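PDB 1Z02: 2-oxo-1,2-dihydroquinoline 8-monooxygenase, oxygenase component from Pseudomonas putida, which hydroxylates 2-oxo-1,2-dihydroquinoline at carbon 8 as the oxygenase component of a Rieske-type monooxygenase, using a [2Fe-2S] cluster and a mononuclear iron. Local coordinates for residues A[248-253]-A[260-265]; A[168-173]-A[295-300]; A[307-312]-A[350-355]. All coordinates share one frame; numbering follows the deposited sequence.

Contact 1: A[248-253]-A[260-265]; sequences DCIAVV and KGMMQW
Ala251 and Met263 form an antiparallel hydrogen-bonded pair: Ala251 N donates to Met263 O at 2.9 Å, and Met263 N returns the bond to Ala251 O. They sit mid-way along a beta hairpin at the border of the catalytic domain's antiparallel sheet, its two strand segments running 155° apart. The second such pair is less even, for Val253 N reaches Gly261 O at 2.8 Å while the return bond from Gly261 N to Val253 O stretches to 3.2 Å. At the end away from the hairpin turn, Trp265 N bonds to Cys249 O, a carbonyl gripped a second time by the indole N-H of Trp271.

On one face of the hairpin Ile250 CG2 meets Met262 CB at 3.5 Å. The bend of Met262 at chi3 (-116°) then brings its CE to 3.7 Å from Ile250 CD1, beneath helix 392-404, whose Trp397 and Leu400 also touch Met262. On the other face Ala251 CB meets the Trp265 indole obliquely, 3.6 Å from NE1. The indole turns its CD1 edge to the Asp248 carbonyl, and one water closes this end, accepting from Trp265 NE1 at 2.9 Å and donating to Asp248 O.

Contact 2: A[168-173]-A[295-300]; sequences DLPFRF and SVVLPG
Val297 sets its CG1 methyl over the face of the Phe171 ring, the two side chains running past one another in opposing senses. Val297 CG1 stands 4.0 Å from the Phe171 ring centroid and 30° off the ring normal, which meets the definition of a CH-pi contact. It sits nearer one side of the ring, its closest approach being 3.6 Å to Phe171 CE1. With chi1 at -62°, Val297 sends CG1 to the ring and CG2 to the backbone next to it, where CG2 lies 3.8 Å from Pro170 N and almost as near Leu169 C. One branched side chain thus covers both a ring and a peptide unit. Ser295, two residues earlier and pointing the same way, brings OG near the plane of the same ring, at its edge, 4.2 Å from Phe171 CD1.

At the other end Asp168 CB meets CD of Pro299, which follows a cis peptide bond, at 3.9 Å, the two side chains roughly perpendicular. The Asp168 carboxylate is engaged elsewhere: its OD1 pairs with Arg406 and accepts from Trp44 N.

No hydrogen bond joins the two segments, although they run nearly antiparallel (168° apart), so this is apolar docking rather than strand pairing. The face bearing Ser295 and Val297 receives the loop, whereas Val296 points away from it and meets Trp397 of helix 392-404. A sheet packed on one face by a helix, here 392-404, is consistent with the helix-grip (Bet v 1-like) fold of Rieske oxygenase catalytic domains.

Contact 3: A[307-312]-A[350-355]; sequences WPEEHV and DHMYKP
Tyr353 OH donates to Glu309 OE2 at 2.6 Å, a short bond that ties the helix to the loop. The hydroxyl comes from above the carboxylate, 51° out of its plane, and ring and carboxylate planes stand 88° apart. Glu309 reaches this position with its chain extended beyond CG (chi2 172°), so that the carboxylate arrives at the edge of the tyrosine ring. Pro308 lays CD over one face of that ring and brings CG to 3.3 Å from Tyr353 CD1, near the rim, a tight fit. Val312 CG2 adds an oblique contact 3.9 Å from Tyr353 OH, and Met352 CE approaches Glu309 OE1 at 3.8 Å. A phenylalanine in place of Tyr353 would probably keep the packing on Pro308 but leave Glu309 OE2 without its mate across the contact.

Arg348, one helical turn before Met352, forms a salt bridge with Glu309 OE1, so the carboxylate is held at both oxygens. The cis peptide bond before Pro308 and the type II turn from Glu309 to Val312, closed by Val312 N to Glu309 O at 3.0 Å, shape the loop locally. Leu332 of strand 325-335 touches both Pro308 and Tyr353. Here helix 339-359, which has a pi-type turn at 350-355, docks on the beta-hairpin connection between neighbouring antiparallel strands 301-305 and 313-320 of the catalytic domain's sheet.

From the N terminus, the chain first lays down 168-173, whose partner comes only at 295-300, so contact 2 closes the longest of the three loops. Contact 1, a local hairpin between 248 and 265, lies wholly within that span. The two meet in one sheet: strands 261-264 and 293-297 are neighbours, with probable hydrogen bonds from Met262 N to Val296 O (2.9 Å) and from Leu298 N to Lys260 O. Contact 3 follows in series, opening at 307 after strand 301-305 and closing at 350-355 on helix 339-359. Its centre lies about 21 Å from that of contact 2 and 26 Å from that of contact 1, yet the strands beside its loop belong to the same sheet.

Contact 1: A[248-253]-A[260-265]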
loop_
_atom_site.group_PDB
_atom_site.type_symbol
_atom_site.label_atom_id
_atom_site.label_comp_id
_atom_site.label_asym_id
_atom_site.label_seq_id
_atom_site.Cartn_x
_atom_site.Cartn_y
_atom_site.Cartn_z
ATOM N N ASP A 248 -10.577 -43.568 -12.576
ATOM C CA ASP A 248 -11.629 -42.850 -13.281
ATOM C C ASP A 248 -12.673 -42.269 -12.329
ATOM O O ASP A 248 -13.853 -42.201 -12.663
ATOM C CB ASP A 248 -12.311 -43.791 -14.274
ATOM C CG ASP A 248 -12.924 -45.006 -13.600
ATOM O OD1 ASP A 248 -13.623 -45.766 -14.299
ATOM O OD2 ASP A 248 -12.711 -45.203 -12.382
ATOM N N CYS A 249 -12.243 -41.856 -11.143
ATOM C CA CYS A 249 -13.156 -41.271 -10.167
ATOM C C CYS A 249 -13.711 -39.956 -10.702
ATOM O O CYS A 249 -14.717 -39.448 -10.210
ATOM C CB CYS A 249 -12.427 -41.014 -8.852
ATOM S SG CYS A 249 -11.029 -39.895 -9.049
ATOM N N ILE A 250 -13.041 -39.408 -11.712
ATOM C CA ILE A 250 -13.458 -38.153 -12.332
ATOM C C ILE A 250 -13.551 -38.333 -13.844
ATOM O O ILE A 250 -12.687 -38.954 -14.454
ATOM C CB ILE A 250 -12.444 -37.013 -12.029
ATOM C CG1 ILE A 250 -12.360 -36.770 -10.518
ATOM C CG2 ILE A 250 -12.846 -35.739 -12.768
ATOM C CD1 ILE A 250 -11.332 -35.737 -10.120
ATOM N N ALA A 251 -14.606 -37.800 -14.446
ATOM C CA ALA A 251 -14.786 -37.896 -15.884
ATOM C C ALA A 251 -14.490 -36.544 -16.527
ATOM O O ALA A 251 -15.134 -35.538 -16.209
ATOM C CB ALA A 251 -16.212 -38.330 -16.205
ATOM N N VAL A 252 -13.509 -36.520 -17.425
ATOM C CA VAL A 252 -13.146 -35.289 -18.113
ATOM C C VAL A 252 -13.919 -35.181 -19.424
ATOM O O VAL A 252 -13.886 -36.095 -20.251
ATOM C CB VAL A 252 -11.625 -35.239 -18.415
ATOM C CG1 VAL A 252 -11.254 -33.897 -19.040
ATOM C CG2 VAL A 252 -10.829 -35.457 -17.135
ATOM N N VAL A 253 -14.625 -34.065 -19.598
ATOM C CA VAL A 253 -15.404 -33.831 -20.806
ATOM C C VAL A 253 -14.636 -32.844 -21.670
ATOM O O VAL A 253 -14.262 -31.765 -21.218
ATOM C CB VAL A 253 -16.797 -33.271 -20.485
ATOM C CG1 VAL A 253 -17.610 -33.154 -21.770
ATOM C CG2 VAL A 253 -17.491 -34.177 -19.500
ATOM N N LYS A 260 -16.251 -27.471 -21.319
ATOM C CA LYS A 260 -15.018 -28.222 -21.087
ATOM C C LYS A 260 -14.802 -28.272 -19.585
ATOM O O LYS A 260 -14.615 -27.229 -18.947
ATOM C CB LYS A 260 -13.817 -27.513 -21.699
ATOM C CG LYS A 260 -14.028 -26.979 -23.097
ATOM C CD LYS A 260 -14.166 -28.065 -24.137
ATOM C CE LYS A 260 -14.375 -27.366 -25.451
ATOM N NZ LYS A 260 -14.749 -28.209 -26.552
ATOM N N GLY A 261 -14.809 -29.473 -19.024
ATOM C CA GLY A 261 -14.607 -29.587 -17.597
ATOM C C GLY A 261 -14.549 -31.014 -17.098
ATOM O O GLY A 261 -14.207 -31.931 -17.841
ATOM N N MET A 262 -14.895 -31.204 -15.831
ATOM C CA MET A 262 -14.863 -32.526 -15.224
ATOM C C MET A 262 -16.043 -32.725 -14.286
ATOM O O MET A 262 -16.492 -31.789 -13.618
ATOM C CB MET A 262 -13.564 -32.715 -14.437
ATOM C CG MET A 262 -13.387 -31.709 -13.313
ATOM S SD MET A 262 -11.785 -31.787 -12.509
ATOM C CE MET A 262 -12.214 -32.264 -10.876
ATOM N N MET A 263 -16.541 -33.955 -14.259
ATOM C CA MET A 263 -17.654 -34.345 -13.405
ATOM C C MET A 263 -17.109 -35.344 -12.394
ATOM O O MET A 263 -16.516 -36.350 -12.772
ATOM C CB MET A 263 -18.756 -35.012 -14.237
ATOM C CG MET A 263 -19.844 -35.695 -13.420
ATOM S SD MET A 263 -21.111 -34.554 -12.888
ATOM C CE MET A 263 -20.409 -33.824 -11.694
ATOM N N GLN A 264 -17.305 -35.063 -11.111
ATOM C CA GLN A 264 -16.831 -35.962 -10.069
ATOM C C GLN A 264 -17.935 -36.948 -9.692
ATOM O O GLN A 264 -19.043 -36.545 -9.318
ATOM C CB GLN A 264 -16.384 -35.150 -8.858
ATOM C CG GLN A 264 -15.317 -34.120 -9.195
ATOM C CD GLN A 264 -14.707 -33.494 -7.974
ATOM O OE1 GLN A 264 -15.356 -32.735 -7.253
ATOM N NE2 GLN A 264 -13.452 -33.820 -7.721
ATOM N N TRP A 265 -17.624 -38.239 -9.806
ATOM C CA TRP A 265 -18.590 -39.292 -9.502
ATOM C C TRP A 265 -18.800 -39.456 -7.999
ATOM O O TRP A 265 -18.393 -40.459 -7.409
ATOM C CB TRP A 265 -18.145 -40.631 -10.112
ATOM C CG TRP A 265 -17.960 -40.613 -11.597
ATOM C CD1 TRP A 265 -16.784 -40.745 -12.271
ATOM C CD2 TRP A 265 -18.979 -40.487 -12.593
ATOM N NE1 TRP A 265 -17.005 -40.714 -13.626
ATOM C CE2 TRP A 265 -18.348 -40.557 -13.851
ATOM C CE3 TRP A 265 -20.371 -40.326 -12.546
ATOM C CZ2 TRP A 265 -19.058 -40.470 -15.060
ATOM C CZ3 TRP A 265 -21.079 -40.240 -13.751
ATOM C CH2 TRP A 265 -20.418 -40.314 -14.987
HETATM O O HOH W 1 -15.012 -41.780 -15.458
#

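Contact 2: A[168-173]-A[295-300]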
loop_
_atom_site.group_PDB
_atom_site.type_symbol
_atom_site.label_atom_id
_atom_site.label_comp_id
_atom_site.label_asym_id
_atom_site.label_seq_id
_atom_site.Cartn_x
_atom_site.Cartn_y
_atom_site.Cartn_z
ATOM N N ASP A 168 -19.672 -22.153 -21.789
ATOM C CA ASP A 168 -18.936 -21.762 -20.586
ATOM C C ASP A 168 -19.820 -21.846 -19.341
ATOM O O ASP A 168 -19.596 -21.136 -18.352
ATOM C CB ASP A 168 -18.381 -20.339 -20.733
ATOM C CG ASP A 168 -17.165 -20.274 -21.640
ATOM O OD1 ASP A 168 -16.651 -19.159 -21.880
ATOM O OD2 ASP A 168 -16.714 -21.341 -22.115
ATOM N N LEU A 169 -20.832 -22.708 -19.404
ATOM C CA LEU A 169 -21.755 -22.912 -18.291
ATOM C C LEU A 169 -21.726 -24.397 -17.951
ATOM O O LEU A 169 -21.455 -25.227 -18.818
ATOM C CB LEU A 169 -23.160 -22.471 -18.702
ATOM C CG LEU A 169 -23.787 -21.303 -17.928
ATOM C CD1 LEU A 169 -22.793 -20.267 -17.599
ATOM C CD2 LEU A 169 -24.937 -20.736 -18.682
ATOM N N PRO A 170 -21.998 -24.758 -16.686
ATOM C CA PRO A 170 -21.982 -26.176 -16.290
ATOM C C PRO A 170 -22.842 -27.090 -17.167
ATOM O O PRO A 170 -23.715 -26.614 -17.901
ATOM C CB PRO A 170 -22.478 -26.137 -14.846
ATOM C CG PRO A 170 -21.961 -24.805 -14.361
ATOM C CD PRO A 170 -22.269 -23.887 -15.529
ATOM N N PHE A 171 -22.582 -28.396 -17.080
ATOM C CA PHE A 171 -23.322 -29.404 -17.844
ATOM C C PHE A 171 -24.799 -29.322 -17.481
ATOM O O PHE A 171 -25.135 -29.138 -16.316
ATOM C CB PHE A 171 -22.803 -30.813 -17.528
ATOM C CG PHE A 171 -21.313 -30.954 -17.649
ATOM C CD1 PHE A 171 -20.508 -30.968 -16.512
ATOM C CD2 PHE A 171 -20.708 -31.052 -18.901
ATOM C CE1 PHE A 171 -19.124 -31.072 -16.616
ATOM C CE2 PHE A 171 -19.320 -31.155 -19.016
ATOM C CZ PHE A 171 -18.529 -31.166 -17.870
ATOM N N ARG A 172 -25.676 -29.465 -18.475
ATOM C CA ARG A 172 -27.117 -29.382 -18.248
ATOM C C ARG A 172 -27.789 -30.740 -18.120
ATOM O O ARG A 172 -27.371 -31.704 -18.758
ATOM C CB ARG A 172 -27.793 -28.608 -19.387
ATOM C CG ARG A 172 -27.215 -27.229 -19.621
ATOM C CD ARG A 172 -27.877 -26.522 -20.789
ATOM N NE ARG A 172 -29.285 -26.225 -20.539
ATOM C CZ ARG A 172 -30.040 -25.467 -21.331
ATOM N NH1 ARG A 172 -31.314 -25.249 -21.028
ATOM N NH2 ARG A 172 -29.518 -24.919 -22.425
ATOM N N PHE A 173 -28.828 -30.792 -17.287
ATOM C CA PHE A 173 -29.634 -31.994 -17.062
ATOM C C PHE A 173 -31.086 -31.578 -17.297
ATOM O O PHE A 173 -31.440 -30.419 -17.081
ATOM C CB PHE A 173 -29.485 -32.509 -15.628
ATOM C CG PHE A 173 -28.097 -32.968 -15.293
ATOM C CD1 PHE A 173 -27.155 -32.076 -14.782
ATOM C CD2 PHE A 173 -27.718 -34.287 -15.513
ATOM C CE1 PHE A 173 -25.859 -32.493 -14.506
ATOM C CE2 PHE A 173 -26.421 -34.711 -15.239
ATOM C CZ PHE A 173 -25.492 -33.813 -14.734
ATOM N N SER A 295 -19.061 -30.495 -9.879
ATOM C CA SER A 295 -18.354 -30.536 -11.150
ATOM C C SER A 295 -17.841 -29.123 -11.414
ATOM O O SER A 295 -18.338 -28.157 -10.832
ATOM C CB SER A 295 -19.295 -30.980 -12.278
ATOM O OG SER A 295 -20.453 -30.165 -12.355
ATOM N N VAL A 296 -16.840 -29.004 -12.280
ATOM C CA VAL A 296 -16.282 -27.700 -12.608
ATOM C C VAL A 296 -15.919 -27.622 -14.091
ATOM O O VAL A 296 -15.359 -28.556 -14.660
ATOM C CB VAL A 296 -15.033 -27.387 -11.720
ATOM C CG1 VAL A 296 -13.958 -28.434 -11.946
ATOM C CG2 VAL A 296 -14.501 -25.973 -12.024
ATOM N N VAL A 297 -16.265 -26.502 -14.714
ATOM C CA VAL A 297 -15.985 -26.284 -16.125
ATOM C C VAL A 297 -15.313 -24.928 -16.335
ATOM O O VAL A 297 -15.436 -24.025 -15.496
ATOM C CB VAL A 297 -17.293 -26.308 -16.966
ATOM C CG1 VAL A 297 -17.963 -27.665 -16.859
ATOM C CG2 VAL A 297 -18.246 -25.208 -16.491
ATOM N N LEU A 298 -14.601 -24.783 -17.454
ATOM C CA LEU A 298 -13.954 -23.513 -17.765
ATOM C C LEU A 298 -15.066 -22.470 -17.947
ATOM O O LEU A 298 -16.150 -22.793 -18.408
ATOM C CB LEU A 298 -13.141 -23.626 -19.069
ATOM C CG LEU A 298 -11.734 -24.232 -18.961
ATOM C CD1 LEU A 298 -11.190 -24.595 -20.341
ATOM C CD2 LEU A 298 -10.823 -23.238 -18.280
ATOM N N PRO A 299 -14.807 -21.202 -17.579
ATOM C CA PRO A 299 -13.561 -20.622 -17.061
ATOM C C PRO A 299 -13.301 -20.858 -15.574
ATOM O O PRO A 299 -12.354 -20.301 -15.012
ATOM C CB PRO A 299 -13.722 -19.139 -17.372
ATOM C CG PRO A 299 -15.170 -18.918 -17.129
ATOM C CD PRO A 299 -15.811 -20.144 -17.803
ATOM N N GLY A 300 -14.131 -21.689 -14.957
ATOM C CA GLY A 300 -13.996 -21.984 -13.540
ATOM C C GLY A 300 -15.343 -21.808 -12.866
ATOM O O GLY A 300 -15.506 -20.968 -11.974
#

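Contact 3: A[307-312]-A[350-355]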
loop_
_atom_site.group_PDB
_atom_site.type_symbol
_atom_site.label_atom_id
_atom_site.label_comp_id
_atom_site.label_asym_id
_atom_site.label_seq_id
_atom_site.Cartn_x
_atom_site.Cartn_y
_atom_site.Cartn_z
ATOM N N TRP A 307 -28.358 -29.294 -4.012
ATOM C CA TRP A 307 -27.942 -28.486 -2.870
ATOM C C TRP A 307 -28.601 -27.106 -2.934
ATOM O O TRP A 307 -28.629 -26.467 -3.989
ATOM C CB TRP A 307 -26.418 -28.350 -2.859
ATOM C CG TRP A 307 -25.867 -27.638 -1.664
ATOM C CD1 TRP A 307 -25.714 -26.290 -1.510
ATOM C CD2 TRP A 307 -25.413 -28.235 -0.445
ATOM N NE1 TRP A 307 -25.191 -26.010 -0.272
ATOM C CE2 TRP A 307 -24.995 -27.187 0.405
ATOM C CE3 TRP A 307 -25.318 -29.557 0.016
ATOM C CZ2 TRP A 307 -24.490 -27.416 1.688
ATOM C CZ3 TRP A 307 -24.814 -29.786 1.297
ATOM C CH2 TRP A 307 -24.406 -28.718 2.116
ATOM N N PRO A 308 -29.146 -26.630 -1.802
ATOM C CA PRO A 308 -29.174 -27.309 -0.497
ATOM C C PRO A 308 -30.292 -28.346 -0.343
ATOM O O PRO A 308 -30.323 -29.105 0.628
ATOM C CB PRO A 308 -29.312 -26.150 0.485
ATOM C CG PRO A 308 -30.100 -25.165 -0.279
ATOM C CD PRO A 308 -29.520 -25.214 -1.663
ATOM N N GLU A 309 -31.209 -28.361 -1.304
ATOM C CA GLU A 309 -32.324 -29.303 -1.305
ATOM C C GLU A 309 -32.655 -29.748 -2.730
ATOM O O GLU A 309 -32.182 -29.157 -3.707
ATOM C CB GLU A 309 -33.558 -28.664 -0.668
ATOM C CG GLU A 309 -33.432 -28.435 0.829
ATOM C CD GLU A 309 -34.584 -27.630 1.399
ATOM O OE1 GLU A 309 -34.714 -27.582 2.642
ATOM O OE2 GLU A 309 -35.355 -27.040 0.612
ATOM N N GLU A 310 -33.482 -30.783 -2.845
ATOM C CA GLU A 310 -33.857 -31.307 -4.151
ATOM C C GLU A 310 -34.463 -30.229 -5.032
ATOM O O GLU A 310 -35.173 -29.344 -4.549
ATOM C CB GLU A 310 -34.841 -32.466 -3.995
ATOM C CG GLU A 310 -34.409 -33.512 -3.000
ATOM C CD GLU A 310 -35.323 -34.714 -3.003
ATOM O OE1 GLU A 310 -35.138 -35.596 -2.143
ATOM O OE2 GLU A 310 -36.226 -34.782 -3.864
ATOM N N HIS A 311 -34.184 -30.317 -6.328
ATOM C CA HIS A 311 -34.682 -29.351 -7.308
ATOM C C HIS A 311 -34.010 -27.987 -7.206
ATOM O O HIS A 311 -34.328 -27.068 -7.961
ATOM C CB HIS A 311 -36.199 -29.185 -7.191
ATOM C CG HIS A 311 -36.960 -30.454 -7.414
ATOM N ND1 HIS A 311 -37.350 -31.278 -6.383
ATOM C CD2 HIS A 311 -37.375 -31.055 -8.555
ATOM C CE1 HIS A 311 -37.974 -32.333 -6.878
ATOM N NE2 HIS A 311 -38.002 -32.221 -8.192
ATOM N N VAL A 312 -33.085 -27.859 -6.261
ATOM C CA VAL A 312 -32.335 -26.619 -6.078
ATOM C C VAL A 312 -30.881 -26.959 -6.370
ATOM O O VAL A 312 -30.425 -28.046 -6.025
ATOM C CB VAL A 312 -32.434 -26.093 -4.626
ATOM C CG1 VAL A 312 -31.630 -24.815 -4.483
ATOM C CG2 VAL A 312 -33.886 -25.845 -4.254
ATOM N N ASP A 350 -34.604 -16.300 1.586
ATOM C CA ASP A 350 -34.414 -15.232 2.561
ATOM C C ASP A 350 -34.238 -15.680 4.006
ATOM O O ASP A 350 -33.432 -15.110 4.741
ATOM C CB ASP A 350 -35.596 -14.264 2.513
ATOM C CG ASP A 350 -35.655 -13.475 1.226
ATOM O OD1 ASP A 350 -36.714 -12.864 0.963
ATOM O OD2 ASP A 350 -34.649 -13.452 0.484
ATOM N N HIS A 351 -34.982 -16.701 4.413
ATOM C CA HIS A 351 -34.930 -17.149 5.798
ATOM C C HIS A 351 -34.328 -18.523 6.029
ATOM O O HIS A 351 -34.370 -19.036 7.146
ATOM C CB HIS A 351 -36.340 -17.099 6.384
ATOM C CG HIS A 351 -37.040 -15.796 6.144
ATOM N ND1 HIS A 351 -36.692 -14.632 6.795
ATOM C CD2 HIS A 351 -38.031 -15.464 5.284
ATOM C CE1 HIS A 351 -37.438 -13.638 6.344
ATOM N NE2 HIS A 351 -38.258 -14.116 5.426
ATOM N N MET A 352 -33.762 -19.121 4.988
ATOM C CA MET A 352 -33.168 -20.438 5.143
ATOM C C MET A 352 -31.840 -20.571 4.396
ATOM O O MET A 352 -30.771 -20.589 5.010
ATOM C CB MET A 352 -34.152 -21.507 4.661
ATOM C CG MET A 352 -34.040 -22.824 5.403
ATOM S SD MET A 352 -32.361 -23.489 5.368
ATOM C CE MET A 352 -32.630 -24.995 4.522
ATOM N N TYR A 353 -31.912 -20.650 3.070
ATOM C CA TYR A 353 -30.717 -20.800 2.248
ATOM C C TYR A 353 -29.671 -19.696 2.421
ATOM O O TYR A 353 -28.491 -19.983 2.622
ATOM C CB TYR A 353 -31.094 -20.887 0.768
ATOM C CG TYR A 353 -32.144 -21.925 0.434
ATOM C CD1 TYR A 353 -32.214 -23.134 1.130
ATOM C CD2 TYR A 353 -33.039 -21.716 -0.614
ATOM C CE1 TYR A 353 -33.149 -24.110 0.782
ATOM C CE2 TYR A 353 -33.970 -22.682 -0.969
ATOM C CZ TYR A 353 -34.022 -23.874 -0.270
ATOM O OH TYR A 353 -34.950 -24.825 -0.625
ATOM N N LYS A 354 -30.084 -18.437 2.338
ATOM C CA LYS A 354 -29.125 -17.343 2.474
ATOM C C LYS A 354 -28.394 -17.299 3.814
ATOM O O LYS A 354 -27.174 -17.415 3.860
ATOM C CB LYS A 354 -29.805 -15.996 2.221
ATOM C CG LYS A 354 -28.839 -14.819 2.209
ATOM C CD LYS A 354 -29.563 -13.495 1.990
ATOM C CE LYS A 354 -28.580 -12.333 1.962
ATOM N NZ LYS A 354 -29.263 -11.011 1.819
ATOM N N PRO A 355 -29.121 -17.134 4.926
ATOM C CA PRO A 355 -28.424 -17.084 6.214
ATOM C C PRO A 355 -27.700 -18.364 6.633
ATOM O O PRO A 355 -26.586 -18.305 7.141
ATOM C CB PRO A 355 -29.536 -16.708 7.191
ATOM C CG PRO A 355 -30.737 -17.369 6.582
ATOM C CD PRO A 355 -30.579 -17.033 5.116
#